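Local coordinates for beta-N-acetylglucosaminidase-like protein Glycoside hydrolase family 20 (PDB 6YHH), which probably cleaves terminal beta-linked N-acetylglucosamine from chitin-derived oligosaccharides, as a family 20 beta-N-acetylglucosaminidase of bacterial chitin metabolism, at residues 29-34 with 63-68. Sequence-based numbering, arbitrary orientation.
Sequences FKVNIS and GFITKL
Ile-65 drops its side chain between Val-31 and Ile-33, the two neighbours that strand 31-35 presents on the same face, and gives each a different branch. Its long branch goes to Val-31, where CG1 of the valine lies 3.9 Å from both CG1 and CD1 of Ile-65. The other branch, CG2, meets the end of Ile-33, with CD1 of the latter 3.7 Å away. A chi2 of 100° in Ile-65, well off a staggered value, turns CD1 aside, so that it lies alongside the valine methyl and does not run into it. Ile-33 is the bump on the strand side: CD1 reaches up to Ile-65 while CG2, anti to the backbone N, is left for Leu-68. There CD2 of the leucine sits 3.8 Å from CG2 of Ile-33, the two side chains meeting at about a right angle. Leu-68 also lies against the strand's backbone, its CA 3.4 Å from Ile-33 O in a bent CA-H...O contact (122° at H).

No direct hydrogen bond joins the two segments, but a water fills the gap between their backbones. It accepts from Ile-33 N at 2.9 Å and can also donate to Lys-67 O, likewise at 2.9 Å. Just beyond, Asn-69 makes a backbone hydrogen bond with Ile-33.

From helix 40-56, Val-45 packs on both Val-31 and Ile-33, and Thr-46 OG1 makes a hydrogen bond with Ile-65 N. The loop lies along the edge strand 31-35 and closes that edge of the layer between helix and sheet. Strand 31-35, the helix, this loop and the parallel strand 76-80 form a beta-alpha-beta crossover in the N-terminal alpha/beta domain that accompanies the catalytic TIM barrel in family 20 hexosaminidases.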
# COMPACT_ATOMS: atom_id res chain seq x y z
N PHE A 29 -21.62 5.85 -22.13
CA PHE A 29 -20.46 6.70 -22.02
C PHE A 29 -19.17 6.19 -22.64
O PHE A 29 -18.69 5.06 -22.34
CB PHE A 29 -20.22 7.07 -20.58
CG PHE A 29 -19.18 8.15 -20.36
CD1 PHE A 29 -19.53 9.49 -20.49
CD2 PHE A 29 -17.89 7.85 -19.99
CE1 PHE A 29 -18.58 10.47 -20.28
CE2 PHE A 29 -16.95 8.87 -19.73
CZ PHE A 29 -17.30 10.17 -19.93
N LYS A 30 -18.60 7.04 -23.49
CA LYS A 30 -17.34 6.84 -24.13
C LYS A 30 -16.55 8.13 -24.27
O LYS A 30 -17.13 9.24 -24.19
CB LYS A 30 -17.57 6.21 -25.57
CG LYS A 30 -18.17 4.83 -25.57
CD LYS A 30 -18.31 4.24 -26.99
CE LYS A 30 -19.67 4.61 -27.62
NZ LYS A 30 -21.01 4.36 -26.94
N VAL A 31 -15.25 7.98 -24.51
CA VAL A 31 -14.30 9.05 -24.67
C VAL A 31 -13.59 8.98 -26.01
O VAL A 31 -13.23 7.92 -26.52
CB VAL A 31 -13.29 9.13 -23.49
CG1 VAL A 31 -12.39 7.92 -23.46
CG2 VAL A 31 -12.47 10.40 -23.54
N ASN A 32 -13.33 10.16 -26.55
CA ASN A 32 -12.63 10.35 -27.82
C ASN A 32 -11.66 11.49 -27.68
O ASN A 32 -12.00 12.47 -26.99
CB ASN A 32 -13.65 10.73 -28.91
CG ASN A 32 -13.05 10.70 -30.29
OD1 ASN A 32 -12.52 9.67 -30.72
ND2 ASN A 32 -13.09 11.87 -30.99
N ILE A 33 -10.52 11.35 -28.34
CA ILE A 33 -9.46 12.29 -28.27
C ILE A 33 -9.12 12.75 -29.70
O ILE A 33 -8.96 11.91 -30.60
CB ILE A 33 -8.16 11.72 -27.66
CG1 ILE A 33 -8.44 11.03 -26.30
CG2 ILE A 33 -7.13 12.81 -27.49
CD1 ILE A 33 -7.25 10.23 -25.88
N SER A 34 -8.92 14.05 -29.85
CA SER A 34 -8.62 14.65 -31.15
C SER A 34 -7.56 15.71 -31.07
O SER A 34 -7.10 16.13 -29.99
CB SER A 34 -9.89 15.23 -31.76
OG SER A 34 -10.34 16.35 -31.02
N GLY A 63 -11.85 -0.37 -22.95
CA GLY A 63 -10.78 -0.81 -22.08
C GLY A 63 -9.67 0.23 -22.13
O GLY A 63 -9.85 1.32 -21.61
N PHE A 64 -8.58 -0.10 -22.78
CA PHE A 64 -7.47 0.86 -22.97
C PHE A 64 -7.74 1.84 -24.12
O PHE A 64 -8.27 1.45 -25.17
CB PHE A 64 -6.19 0.09 -23.22
CG PHE A 64 -5.70 -0.69 -22.00
CD1 PHE A 64 -6.17 -1.97 -21.77
CD2 PHE A 64 -4.82 -0.12 -21.06
CE1 PHE A 64 -5.76 -2.68 -20.65
CE2 PHE A 64 -4.41 -0.83 -19.91
CZ PHE A 64 -4.87 -2.13 -19.73
N ILE A 65 -7.39 3.12 -23.91
CA ILE A 65 -7.48 4.18 -24.94
C ILE A 65 -6.05 4.36 -25.44
O ILE A 65 -5.10 4.60 -24.66
CB ILE A 65 -8.13 5.43 -24.34
CG1 ILE A 65 -9.63 5.24 -24.14
CG2 ILE A 65 -7.86 6.63 -25.25
CD1 ILE A 65 -9.99 4.91 -22.74
N THR A 66 -5.83 4.17 -26.76
CA THR A 66 -4.49 4.17 -27.32
C THR A 66 -4.22 5.05 -28.57
O THR A 66 -3.03 5.27 -28.89
CB THR A 66 -4.05 2.74 -27.71
OG1 THR A 66 -4.99 2.18 -28.60
CG2 THR A 66 -3.99 1.86 -26.46
N LYS A 67 -5.29 5.49 -29.23
CA LYS A 67 -5.19 6.30 -30.49
C LYS A 67 -6.21 7.43 -30.49
O LYS A 67 -7.19 7.43 -29.77
CB LYS A 67 -5.51 5.39 -31.69
CG LYS A 67 -4.57 4.18 -31.94
CD LYS A 67 -5.11 3.24 -33.06
N LEU A 68 -5.94 8.38 -31.38
CA LEU A 68 -6.88 9.42 -31.68
C LEU A 68 -8.08 8.89 -32.43
O LEU A 68 -7.98 7.94 -33.22
CB LEU A 68 -6.21 10.54 -32.49
CG LEU A 68 -4.94 11.17 -31.92
CD1 LEU A 68 -4.25 12.09 -32.93
CD2 LEU A 68 -5.20 11.92 -30.64
O HOH W 1 -9.75 8.67 -29.25